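Side-chain contacts in DNA polymerase III, gamma subunit-related protein (Thermotoga maritima, PDB 2GNO), which probably binds DNA and is related to the clamp-loader subunits of bacterial DNA polymerase III: residues Leu53-Glu58 and Ile64-Thr69; Glu60-Asp65 and Val86-Cys91; Asn100-Ala105 and Ala113-Asn118; Lys142-Leu147 and Lys167-Ala172; Ser181-Ser186 and Lys202-Tyr207. All blocks are in the same frame, centred on the assembly; numbering follows the deposited sequence. Where two conformers were deposited one is given.

Contact 1 of 5, residues Leu53-Glu58 and Ile64-Thr69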
# COMPACT_ATOMS: atom_id res chain seq x y z
N LEU A 53 -10.80 7.07 -14.63
CA LEU A 53 -11.43 5.97 -13.90
C LEU A 53 -10.35 5.21 -13.13
O LEU A 53 -9.34 4.84 -13.71
CB LEU A 53 -12.12 4.99 -14.85
CG LEU A 53 -12.66 3.68 -14.23
CD1 LEU A 53 -13.73 3.95 -13.21
CD2 LEU A 53 -13.14 2.75 -15.30
N GLU A 54 -10.60 4.97 -11.85
CA GLU A 54 -9.69 4.24 -11.00
C GLU A 54 -10.29 2.88 -10.70
O GLU A 54 -11.45 2.80 -10.27
CB GLU A 54 -9.44 5.01 -9.72
CG GLU A 54 -8.32 4.48 -8.84
CD GLU A 54 -8.13 5.32 -7.57
OE1 GLU A 54 -8.87 6.30 -7.39
OE2 GLU A 54 -7.25 5.00 -6.76
N ILE A 55 -9.53 1.82 -10.95
CA ILE A 55 -9.95 0.44 -10.67
C ILE A 55 -9.06 -0.05 -9.55
O ILE A 55 -7.84 -0.11 -9.70
CB ILE A 55 -9.86 -0.46 -11.91
CG1 ILE A 55 -10.92 -0.05 -12.96
CG2 ILE A 55 -10.06 -1.92 -11.56
CD1 ILE A 55 -12.40 -0.33 -12.57
N ASP A 56 -9.68 -0.38 -8.41
CA ASP A 56 -8.95 -0.86 -7.24
C ASP A 56 -9.92 -1.61 -6.29
O ASP A 56 -10.36 -1.06 -5.29
CB ASP A 56 -8.35 0.36 -6.53
CG ASP A 56 -7.38 0.01 -5.41
OD1 ASP A 56 -6.81 -1.09 -5.37
OD2 ASP A 56 -7.14 0.88 -4.57
N PRO A 57 -10.31 -2.84 -6.63
CA PRO A 57 -11.25 -3.59 -5.77
C PRO A 57 -10.70 -3.82 -4.36
O PRO A 57 -9.49 -3.82 -4.18
CB PRO A 57 -11.44 -4.92 -6.49
CG PRO A 57 -10.45 -4.98 -7.55
CD PRO A 57 -9.93 -3.61 -7.83
N GLU A 58 -11.58 -3.98 -3.37
CA GLU A 58 -11.14 -4.21 -1.98
C GLU A 58 -10.43 -5.54 -1.71
O GLU A 58 -9.67 -5.62 -0.73
CB GLU A 58 -12.32 -4.09 -0.99
CG GLU A 58 -12.87 -2.69 -0.80
CD GLU A 58 -14.00 -2.62 0.22
OE1 GLU A 58 -14.49 -3.67 0.69
OE2 GLU A 58 -14.42 -1.50 0.56
N ILE A 64 -13.22 -10.03 -14.63
CA ILE A 64 -13.70 -9.67 -15.97
C ILE A 64 -14.78 -8.59 -15.92
O ILE A 64 -14.91 -7.82 -16.87
CB ILE A 64 -14.14 -10.93 -16.82
CG1 ILE A 64 -14.45 -10.54 -18.28
CG2 ILE A 64 -15.33 -11.65 -16.19
CD1 ILE A 64 -14.67 -11.72 -19.20
N ASP A 65 -15.53 -8.51 -14.81
CA ASP A 65 -16.56 -7.51 -14.63
C ASP A 65 -15.88 -6.13 -14.55
O ASP A 65 -16.39 -5.16 -15.12
CB ASP A 65 -17.36 -7.78 -13.35
CG ASP A 65 -18.69 -7.02 -13.29
OD1 ASP A 65 -19.12 -6.40 -14.29
OD2 ASP A 65 -19.35 -7.09 -12.23
N ASP A 66 -14.74 -6.03 -13.83
CA ASP A 66 -13.98 -4.77 -13.76
C ASP A 66 -13.48 -4.39 -15.14
O ASP A 66 -13.45 -3.22 -15.47
CB ASP A 66 -12.79 -4.84 -12.79
CG ASP A 66 -13.20 -5.05 -11.35
OD1 ASP A 66 -14.12 -4.36 -10.88
OD2 ASP A 66 -12.57 -5.90 -10.69
N ILE A 67 -13.12 -5.37 -15.96
CA ILE A 67 -12.65 -5.09 -17.33
C ILE A 67 -13.82 -4.59 -18.19
O ILE A 67 -13.63 -3.73 -19.04
CB ILE A 67 -11.93 -6.29 -17.96
CG1 ILE A 67 -10.74 -6.73 -17.07
CG2 ILE A 67 -11.44 -5.97 -19.37
CD1 ILE A 67 -9.74 -5.67 -16.67
N ARG A 68 -15.02 -5.11 -17.98
CA ARG A 68 -16.17 -4.62 -18.74
C ARG A 68 -16.40 -3.15 -18.40
O ARG A 68 -16.63 -2.37 -19.30
CB ARG A 68 -17.43 -5.43 -18.49
CG ARG A 68 -17.35 -6.82 -19.05
CD ARG A 68 -18.68 -7.50 -18.96
NE ARG A 68 -18.56 -8.92 -19.30
CZ ARG A 68 -18.45 -9.95 -18.45
NH1 ARG A 68 -18.48 -9.79 -17.11
NH2 ARG A 68 -18.35 -11.18 -18.94
N THR A 69 -16.29 -2.80 -17.12
CA THR A 69 -16.44 -1.42 -16.66
C THR A 69 -15.49 -0.50 -17.38
O THR A 69 -15.91 0.53 -17.88
CB THR A 69 -16.22 -1.27 -15.15
OG1 THR A 69 -17.13 -2.14 -14.46
CG2 THR A 69 -16.51 0.18 -14.71
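D66 meets both I55 and P57 across this contact, and its side chain, read outward from the helix, shows how one short acid can serve an apolar and a polar role together. Its CB packs against the CG2 methyl of I55 at 4.2 Å. With CG set anti to the carbonyl carbon (chi1 -64°), the carboxylate is carried on past I55 to the proline. There OD2 lies 3.9 Å from CG of P57, and the same oxygen accepts a hydrogen bond from the backbone N of G63. This is one half of a capping box, since the glycine at the N-cap has no side chain to return the bond. One turn further along the helix, CG2 of T69 reaches CD2 of L53 at 4.3 Å. The polar branch of T69 turns back into its own helix, OG1 donating to O of D65 at 3.2 Å while the N of T69 reaches that oxygen from the opposite face of its plane. Methyl and methylene packing, with the acid's OD2 against the proline beyond the strand, joins edge strand 52-55 and its exit to helix 64-74, the first two elements of a beta-alpha-beta unit in the parallel sheet of an AAA+ type P-loop NTPase fold.

Contact 2 of 5, residues Glu60-Asp65 and Val86-Cys91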
# COMPACT_ATOMS: atom_id res chain seq x y z
N GLU A 60 -8.37 -9.32 -3.33
CA GLU A 60 -7.13 -9.71 -4.02
C GLU A 60 -7.31 -10.09 -5.50
O GLU A 60 -6.37 -10.65 -6.09
CB GLU A 60 -6.48 -10.91 -3.29
N ASN A 61 -8.46 -9.78 -6.11
CA ASN A 61 -8.74 -10.10 -7.53
C ASN A 61 -9.40 -8.98 -8.33
O ASN A 61 -10.32 -8.32 -7.84
CB ASN A 61 -9.73 -11.25 -7.61
CG ASN A 61 -9.24 -12.52 -6.96
OD1 ASN A 61 -8.11 -12.97 -7.20
ND2 ASN A 61 -10.10 -13.12 -6.18
N ILE A 62 -8.96 -8.80 -9.57
CA ILE A 62 -9.55 -7.84 -10.51
C ILE A 62 -10.20 -8.76 -11.56
O ILE A 62 -9.49 -9.38 -12.35
CB ILE A 62 -8.52 -6.91 -11.15
CG1 ILE A 62 -7.90 -6.01 -10.08
CG2 ILE A 62 -9.20 -6.02 -12.23
CD1 ILE A 62 -6.74 -5.10 -10.62
N GLY A 63 -11.53 -8.84 -11.56
CA GLY A 63 -12.25 -9.70 -12.46
C GLY A 63 -12.66 -9.14 -13.81
O GLY A 63 -12.49 -7.95 -14.09
N ILE A 64 -13.22 -10.03 -14.63
CA ILE A 64 -13.70 -9.67 -15.97
C ILE A 64 -14.78 -8.59 -15.92
O ILE A 64 -14.91 -7.82 -16.87
CB ILE A 64 -14.14 -10.93 -16.82
CG1 ILE A 64 -14.45 -10.54 -18.28
CG2 ILE A 64 -15.33 -11.65 -16.19
CD1 ILE A 64 -14.67 -11.72 -19.20
N ASP A 65 -15.53 -8.51 -14.81
CA ASP A 65 -16.56 -7.51 -14.63
C ASP A 65 -15.88 -6.13 -14.55
O ASP A 65 -16.39 -5.16 -15.12
CB ASP A 65 -17.36 -7.78 -13.35
CG ASP A 65 -18.69 -7.02 -13.29
OD1 ASP A 65 -19.12 -6.40 -14.29
OD2 ASP A 65 -19.35 -7.09 -12.23
N VAL A 86 -7.39 5.61 -17.54
CA VAL A 86 -7.86 4.51 -16.71
C VAL A 86 -6.68 4.09 -15.85
O VAL A 86 -5.63 3.78 -16.38
CB VAL A 86 -8.37 3.29 -17.52
CG1 VAL A 86 -8.70 2.13 -16.58
CG2 VAL A 86 -9.57 3.66 -18.34
N ILE A 87 -6.87 4.06 -14.52
CA ILE A 87 -5.83 3.66 -13.59
C ILE A 87 -6.22 2.31 -12.98
O ILE A 87 -7.31 2.18 -12.43
CB ILE A 87 -5.63 4.71 -12.51
CG1 ILE A 87 -5.24 6.05 -13.16
CG2 ILE A 87 -4.56 4.27 -11.54
CD1 ILE A 87 -5.47 7.22 -12.29
N VAL A 88 -5.36 1.31 -13.11
CA VAL A 88 -5.63 -0.03 -12.55
C VAL A 88 -4.50 -0.28 -11.56
O VAL A 88 -3.38 -0.52 -11.97
CB VAL A 88 -5.63 -1.11 -13.61
CG1 VAL A 88 -6.01 -2.48 -12.98
CG2 VAL A 88 -6.58 -0.74 -14.75
N HIS A 89 -4.81 -0.23 -10.27
CA HIS A 89 -3.78 -0.41 -9.24
C HIS A 89 -3.47 -1.87 -8.98
O HIS A 89 -4.40 -2.68 -8.91
CB HIS A 89 -4.21 0.21 -7.93
CG HIS A 89 -4.37 1.71 -7.97
ND1 HIS A 89 -3.33 2.54 -8.31
CD2 HIS A 89 -5.38 2.51 -7.58
CE1 HIS A 89 -3.72 3.79 -8.21
NE2 HIS A 89 -4.96 3.81 -7.75
N ASP A 90 -2.20 -2.22 -8.83
CA ASP A 90 -1.80 -3.61 -8.54
C ASP A 90 -2.45 -4.61 -9.51
O ASP A 90 -3.10 -5.58 -9.10
CB ASP A 90 -2.09 -3.89 -7.06
CG ASP A 90 -1.16 -3.10 -6.13
OD1 ASP A 90 0.06 -3.08 -6.38
OD2 ASP A 90 -1.64 -2.55 -5.13
N CYS A 91 -2.18 -4.39 -10.80
CA CYS A 91 -2.77 -5.14 -11.91
C CYS A 91 -2.47 -6.64 -12.06
O CYS A 91 -3.16 -7.32 -12.85
CB CYS A 91 -2.49 -4.44 -13.24
SG CYS A 91 -0.77 -4.42 -13.56
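I62 points its outermost methyl at the end of strand 84-88, meeting V88 at a slant with CD1 in front. CG1 stands anti to the carbonyl carbon and CD1 continues in an extended line (chi2 175°), which pushes that methyl to 3.6 Å from CG1 of V88. CG1 of V88 is the branch anti to its own backbone N, on a side chain directed toward the I62 segment. Beyond V88 the same methyl looks onto main chain rather than side chains: CD1 of I62 is 3.8 Å from O of H89 and 4.0 Å from O of D90. Both carbonyls find their polar partner in R93, so the isoleucine can lie beside them as plain packing. The imidazole of H89 swings off from I62, its ring bonded to E54 through NE2 and to N118 through ND1, with CG2 of I87 3.4 Å above the plane on one face, offset toward the rim. D90 has a positive phi (50°), and the chain bends there as it leaves the strand. P57 adds a further apolar neighbour to I62. The arrangement joins the loop ahead of helix 64-74 to the C-terminal end of strand 84-88, within the beta-alpha-beta crossover of a P-loop-like parallel sheet.

Contact 3 of 5, residues Asn100-Ala105 and Ala113-Asn118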
# COMPACT_ATOMS: atom_id res chain seq x y z
N ASN A 100 -7.45 -11.74 -20.54
CA ASN A 100 -7.89 -12.13 -21.87
C ASN A 100 -8.85 -11.11 -22.46
O ASN A 100 -8.68 -10.70 -23.61
CB ASN A 100 -8.63 -13.49 -21.80
CG ASN A 100 -9.15 -13.96 -23.16
OD1 ASN A 100 -8.59 -13.64 -24.22
ND2 ASN A 100 -10.22 -14.76 -23.13
N ALA A 101 -9.84 -10.70 -21.68
CA ALA A 101 -10.82 -9.72 -22.12
C ALA A 101 -10.24 -8.32 -22.35
O ALA A 101 -10.83 -7.54 -23.11
CB ALA A 101 -11.96 -9.63 -21.10
N PHE A 102 -9.08 -8.03 -21.76
CA PHE A 102 -8.46 -6.71 -21.87
C PHE A 102 -7.37 -6.56 -22.94
O PHE A 102 -6.84 -5.48 -23.12
CB PHE A 102 -7.95 -6.36 -20.45
CG PHE A 102 -7.74 -4.88 -20.16
CD1 PHE A 102 -8.63 -3.91 -20.61
CD2 PHE A 102 -6.78 -4.50 -19.25
CE1 PHE A 102 -8.44 -2.58 -20.30
CE2 PHE A 102 -6.64 -3.17 -18.91
CZ PHE A 102 -7.46 -2.22 -19.44
N LEU A 103 -7.12 -7.61 -23.72
CA LEU A 103 -6.06 -7.57 -24.75
C LEU A 103 -6.33 -6.60 -25.89
O LEU A 103 -5.42 -5.86 -26.25
CB LEU A 103 -5.77 -8.97 -25.29
CG LEU A 103 -5.40 -10.04 -24.25
CD1 LEU A 103 -5.12 -11.38 -24.96
CD2 LEU A 103 -4.23 -9.61 -23.35
N LYS A 104 -7.55 -6.58 -26.43
CA LYS A 104 -7.90 -5.67 -27.55
C LYS A 104 -7.78 -4.19 -27.15
O LYS A 104 -7.16 -3.40 -27.86
CB LYS A 104 -9.30 -5.96 -28.10
N ALA A 105 -8.36 -3.84 -26.00
CA ALA A 105 -8.28 -2.46 -25.50
C ALA A 105 -6.84 -2.11 -25.11
O ALA A 105 -6.43 -0.98 -25.31
CB ALA A 105 -9.21 -2.25 -24.31
N ALA A 113 -7.25 7.50 -25.51
CA ALA A 113 -7.08 6.79 -24.24
C ALA A 113 -5.65 6.55 -23.72
O ALA A 113 -4.72 6.31 -24.47
CB ALA A 113 -7.78 5.46 -24.33
N VAL A 114 -5.50 6.60 -22.41
CA VAL A 114 -4.24 6.30 -21.75
C VAL A 114 -4.61 5.32 -20.66
O VAL A 114 -5.42 5.65 -19.81
CB VAL A 114 -3.58 7.52 -21.13
CG1 VAL A 114 -2.27 7.12 -20.43
CG2 VAL A 114 -3.34 8.58 -22.20
N ILE A 115 -4.08 4.10 -20.72
CA ILE A 115 -4.37 3.10 -19.70
C ILE A 115 -3.12 3.05 -18.85
O ILE A 115 -2.02 2.83 -19.38
CB ILE A 115 -4.72 1.73 -20.27
CG1 ILE A 115 -5.94 1.85 -21.21
CG2 ILE A 115 -4.99 0.76 -19.12
CD1 ILE A 115 -6.31 0.53 -21.94
N VAL A 116 -3.27 3.29 -17.54
CA VAL A 116 -2.16 3.31 -16.60
C VAL A 116 -2.33 2.18 -15.60
O VAL A 116 -3.07 2.28 -14.64
CB VAL A 116 -2.09 4.65 -15.83
CG1 VAL A 116 -0.74 4.75 -15.06
CG2 VAL A 116 -2.21 5.82 -16.81
N LEU A 117 -1.62 1.09 -15.83
CA LEU A 117 -1.63 -0.04 -14.96
C LEU A 117 -0.45 0.15 -14.02
O LEU A 117 0.51 0.86 -14.37
CB LEU A 117 -1.39 -1.32 -15.76
CG LEU A 117 -2.29 -1.67 -16.95
CD1 LEU A 117 -1.90 -3.02 -17.52
CD2 LEU A 117 -3.68 -1.71 -16.55
N ASN A 118 -0.51 -0.42 -12.83
CA ASN A 118 0.64 -0.37 -11.92
C ASN A 118 0.78 -1.66 -11.14
O ASN A 118 -0.20 -2.37 -10.85
CB ASN A 118 0.71 0.90 -11.04
CG ASN A 118 -0.43 1.02 -10.06
OD1 ASN A 118 -0.53 0.25 -9.13
ND2 ASN A 118 -1.25 2.06 -10.22
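F102 and I115 are brought together by two torsions. The phenyl CG is anti to the backbone N (chi1 -158°), which sends the ring out toward the sheet, while I115 holds CG1 anti to its carbonyl carbon (chi1 -58°), which leaves CG2 anti to the backbone N and puts CG2 and CD1 both against the ring's CZ end. The two side chains arrive from opposite directions. CZ of F102 lies 3.9 Å from CG2 of I115 and equally 3.9 Å from its CD1, the CG2 methyl approaching obliquely. L117, two residues on along the same face of the strand, slides past the ring, and its CD2 sits at the ring edge, 4.1 Å from CE2 of F102. This is the packing of a beta-alpha-beta crossover: the chain leaves strand 84-88, passes through helices 96-101 and 103-107, and returns to the parallel sheet as strand 113-119. I67 and I70 of helix 64-74 touch the same phenyl group, together with M94. With an alanine here, the methyls of I115 and CD2 of L117 would probably lose their common partner, opening a gap between helices and sheet. I115 also reaches past the ring, its CD1 standing 3.7 Å from the backbone O of A105.

Contact 4 of 5, residues Lys142-Leu147 and Lys167-Ala172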
# COMPACT_ATOMS: atom_id res chain seq x y z
N LYS A 142 16.22 10.22 -4.13
CA LYS A 142 16.97 10.44 -2.89
C LYS A 142 16.60 11.77 -2.26
O LYS A 142 16.45 11.86 -1.05
CB LYS A 142 18.48 10.38 -3.14
N GLU A 143 16.47 12.80 -3.09
CA GLU A 143 16.08 14.14 -2.62
C GLU A 143 14.79 14.14 -1.80
O GLU A 143 14.73 14.85 -0.80
CB GLU A 143 16.05 15.22 -3.73
CG GLU A 143 15.29 14.94 -5.05
CD GLU A 143 16.08 14.11 -6.09
OE1 GLU A 143 17.16 13.57 -5.75
OE2 GLU A 143 15.60 14.01 -7.24
N PHE A 144 13.79 13.35 -2.19
CA PHE A 144 12.53 13.26 -1.42
C PHE A 144 12.76 12.78 0.02
O PHE A 144 12.20 13.36 0.97
CB PHE A 144 11.49 12.37 -2.12
CG PHE A 144 10.29 12.07 -1.26
CD1 PHE A 144 9.28 13.01 -1.10
CD2 PHE A 144 10.18 10.86 -0.59
CE1 PHE A 144 8.19 12.74 -0.29
CE2 PHE A 144 9.08 10.59 0.21
CZ PHE A 144 8.09 11.54 0.36
N ARG A 145 13.59 11.74 0.18
CA ARG A 145 13.91 11.19 1.51
C ARG A 145 14.59 12.24 2.37
O ARG A 145 14.20 12.45 3.51
CB ARG A 145 14.81 9.96 1.42
CG ARG A 145 14.18 8.79 0.73
CD ARG A 145 15.10 7.60 0.76
NE ARG A 145 14.52 6.50 -0.02
CZ ARG A 145 14.71 6.27 -1.33
NH1 ARG A 145 15.55 7.01 -2.07
NH2 ARG A 145 14.08 5.23 -1.89
N ASP A 146 15.60 12.91 1.80
CA ASP A 146 16.33 13.98 2.49
C ASP A 146 15.39 15.14 2.81
O ASP A 146 15.54 15.79 3.83
CB ASP A 146 17.48 14.50 1.61
CG ASP A 146 18.55 13.44 1.32
OD1 ASP A 146 18.70 12.47 2.10
OD2 ASP A 146 19.26 13.60 0.30
N LEU A 147 14.38 15.36 1.96
CA LEU A 147 13.42 16.44 2.15
C LEU A 147 12.49 16.11 3.35
O LEU A 147 12.24 17.00 4.17
CB LEU A 147 12.66 16.70 0.84
CG LEU A 147 11.99 18.04 0.52
CD1 LEU A 147 11.49 18.03 -0.93
CD2 LEU A 147 10.89 18.39 1.48
N LYS A 167 3.48 7.35 0.21
CA LYS A 167 2.29 8.11 0.62
C LYS A 167 2.25 8.42 2.09
O LYS A 167 1.82 9.50 2.48
CB LYS A 167 0.99 7.36 0.24
CG LYS A 167 -0.26 8.23 0.37
CD LYS A 167 -1.54 7.52 0.03
CE LYS A 167 -2.72 8.49 0.10
NZ LYS A 167 -3.99 7.83 -0.27
N THR A 168 2.65 7.45 2.91
CA THR A 168 2.68 7.62 4.36
C THR A 168 3.83 8.59 4.69
O THR A 168 3.69 9.46 5.55
CB THR A 168 2.82 6.24 5.04
OG1 THR A 168 1.74 5.42 4.61
CG2 THR A 168 2.78 6.35 6.54
N ALA A 169 4.93 8.45 3.97
CA ALA A 169 6.07 9.39 4.13
C ALA A 169 5.61 10.81 3.76
O ALA A 169 6.03 11.77 4.40
CB ALA A 169 7.23 8.99 3.28
N LEU A 170 4.75 10.93 2.74
CA LEU A 170 4.21 12.23 2.32
C LEU A 170 3.24 12.78 3.38
O LEU A 170 3.27 13.97 3.63
CB LEU A 170 3.51 12.11 0.95
CG LEU A 170 2.92 13.39 0.33
CD1 LEU A 170 3.98 14.45 0.17
CD2 LEU A 170 2.25 13.09 -1.01
N GLU A 171 2.37 11.95 3.97
CA GLU A 171 1.45 12.44 5.04
C GLU A 171 2.26 12.96 6.24
O GLU A 171 1.85 13.91 6.91
CB GLU A 171 0.53 11.37 5.61
CG GLU A 171 -0.40 10.70 4.67
CD GLU A 171 -1.13 9.56 5.35
OE1 GLU A 171 -2.03 9.82 6.18
OE2 GLU A 171 -0.82 8.39 5.04
N ALA A 172 3.38 12.30 6.54
CA ALA A 172 4.26 12.69 7.63
C ALA A 172 4.88 14.05 7.28
O ALA A 172 4.91 14.94 8.12
CB ALA A 172 5.33 11.64 7.86
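F144 reaches from helix 142-152 to A169 on helix 166-189, a helix-to-helix contact inside the region matched to the AAA+ ATPase lid domain, a bundle of helices that follows the nucleotide-binding fold in proteins of this class. The apolar part is simple. With CG anti to the backbone N (chi1 170°), the phenyl ring extends toward the other helix and meets it edge-on, the CB of A169 lying near the ring plane. CZ of F144 is 4.0 Å from CB of A169, and the neighbouring ring carbon comes as near. A residue as small as alanine lets the ring approach the helix closely. CZ also lies 4.1 Å from the backbone N of L170, again at the ring edge. The aromatic part is a second partner on the same helix: the ring of F166 meets that of F144 with the planes at about 45°. Polar interactions do not join the two segments; they serve each helix or look outward. Within the helices, regular backbone bonds set the positions, such as N of L147 to O of E143 at 2.8 Å and N of E171 to O of K167 at 2.9 Å. T168 OG1 is hydrogen-bonded to D165, just ahead of its helix, and OE2 of E171 accepts from the backbone N of L204, tying this helix to the start of the next long one. The closest approach of the contact remains that of CE2 of F144 to the CB methyl of A169, at 3.9 Å.

Contact 5 of 5, residues Ser181-Ser186 and Lys202-Tyr207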
# COMPACT_ATOMS: atom_id res chain seq x y z
N SER A 181 4.61 14.46 16.04
CA SER A 181 4.86 14.13 17.44
C SER A 181 3.56 14.24 18.23
O SER A 181 3.29 13.40 19.07
CB SER A 181 5.93 15.01 18.04
OG SER A 181 7.16 14.76 17.40
N GLY A 182 2.74 15.26 17.94
CA GLY A 182 1.44 15.42 18.61
C GLY A 182 0.46 14.29 18.33
O GLY A 182 -0.34 13.93 19.20
N LEU A 183 0.48 13.75 17.10
CA LEU A 183 -0.39 12.63 16.72
C LEU A 183 0.04 11.36 17.46
O LEU A 183 -0.79 10.55 17.89
CB LEU A 183 -0.37 12.38 15.20
CG LEU A 183 -1.23 11.23 14.64
CD1 LEU A 183 -2.67 11.39 15.06
CD2 LEU A 183 -1.12 11.13 13.14
N MSE A 184 1.35 11.18 17.58
CA MSE A 184 1.90 10.04 18.32
C MSE A 184 1.47 10.09 19.79
O MSE A 184 1.11 9.05 20.35
CB MSE A 184 3.43 9.98 18.16
CG MSE A 184 3.82 9.61 16.75
SE MSE A 184 5.66 9.90 16.36
CE MSE A 184 6.35 8.75 17.49
N GLU A 185 1.48 11.29 20.38
CA GLU A 185 1.07 11.48 21.77
C GLU A 185 -0.44 11.33 21.97
O GLU A 185 -0.86 10.83 23.01
CB GLU A 185 1.55 12.85 22.29
CG GLU A 185 1.17 13.18 23.74
CD GLU A 185 1.66 12.17 24.76
OE1 GLU A 185 2.74 11.57 24.56
OE2 GLU A 185 0.98 12.00 25.79
N SER A 186 -1.25 11.76 20.99
CA SER A 186 -2.71 11.64 21.09
C SER A 186 -3.11 10.15 21.15
O SER A 186 -3.95 9.75 21.96
CB SER A 186 -3.41 12.37 19.93
OG SER A 186 -3.07 11.83 18.67
N LYS A 202 -5.99 3.07 6.76
CA LYS A 202 -4.93 3.16 5.78
C LYS A 202 -3.93 4.23 6.17
O LYS A 202 -4.18 5.08 7.03
CB LYS A 202 -5.50 3.52 4.41
N GLY A 203 -2.77 4.15 5.56
CA GLY A 203 -1.74 5.14 5.77
C GLY A 203 -1.11 5.33 7.13
O GLY A 203 -0.98 4.37 7.88
N LEU A 204 -0.74 6.58 7.39
CA LEU A 204 -0.06 7.00 8.60
C LEU A 204 -0.76 6.73 9.90
O LEU A 204 -0.14 6.14 10.80
CB LEU A 204 0.28 8.50 8.54
CG LEU A 204 1.14 9.10 9.67
CD1 LEU A 204 2.49 8.42 9.78
CD2 LEU A 204 1.34 10.54 9.43
N GLU A 205 -2.03 7.14 10.02
CA GLU A 205 -2.69 6.94 11.30
C GLU A 205 -2.79 5.45 11.66
O GLU A 205 -2.51 5.11 12.79
CB GLU A 205 -3.97 7.78 11.42
CG GLU A 205 -4.48 7.95 12.87
CD GLU A 205 -5.42 9.16 13.06
OE1 GLU A 205 -5.43 10.08 12.22
OE2 GLU A 205 -6.10 9.24 14.10
N GLY A 206 -3.09 4.58 10.70
CA GLY A 206 -3.12 3.15 10.96
C GLY A 206 -1.78 2.59 11.44
O GLY A 206 -1.74 1.74 12.33
N TYR A 207 -0.70 3.06 10.82
CA TYR A 207 0.66 2.65 11.16
C TYR A 207 1.03 3.05 12.58
O TYR A 207 1.55 2.22 13.34
CB TYR A 207 1.64 3.22 10.12
CG TYR A 207 3.10 3.08 10.44
CD1 TYR A 207 3.63 1.84 10.80
CD2 TYR A 207 3.97 4.15 10.28
CE1 TYR A 207 4.98 1.70 11.09
CE2 TYR A 207 5.32 4.01 10.54
CZ TYR A 207 5.82 2.79 10.95
OH TYR A 207 7.17 2.65 11.16
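L183 lays its CD1 methyl over the carboxylate of E205. CD1 is 4.1 Å from CD of E205 and 4.2 Å from each of the two oxygens, so the methyl stands above the plane of the group and not at its rim. The two side chains cross at about a right angle. E205 reaches this place by running out extended, its CG anti to the backbone N (chi1 -163°), although it was modelled in two conformations and the description holds for one of them. The other branch of L183 makes a looser apolar contact, CD2 to CD2 of L204 at 4.5 Å. L183 also touches L175 and L208, and L204 touches L175 and L180, so the leucines form a small apolar patch between helix 166-189 and helix 203-219. On the first helix, S186 turns its OG back to donate to the O of L183 at 2.7 Å, well off the direction of the C=O bond (angle 111°), a bond that stays within its own helix. The acid therefore probably offers the face of its carboxylate to the L183 methyl while OE2 keeps its salt bridge to K198. Between these two segments the contact is van der Waals packing alone, a polar link between the helices being that of E171 to the N of L204.

Contacts 1, 2 and 3 all belong to the same parallel sheet, whereas contacts 4 and 5 hold the helical part, centres some 27 to 37 Å away. Contacts 1 and 2 both involve helix 64-74 or the loop leading into it, and lie on neighbouring strands, yet contact 1 lies at the surface and mixes acid and proline with methyls, while contact 2 is buried and aliphatic. Contact 3, also buried, adds an aromatic ring and touches contact 2 through V88 and L117. Contacts 4 and 5 both use helix 166-189, are partly buried, and meet where E171 bonds to the N of L204. Charged side chains take part directly in contacts 1 and 5, whereas apolar side chains carry contacts 2, 3 and 4.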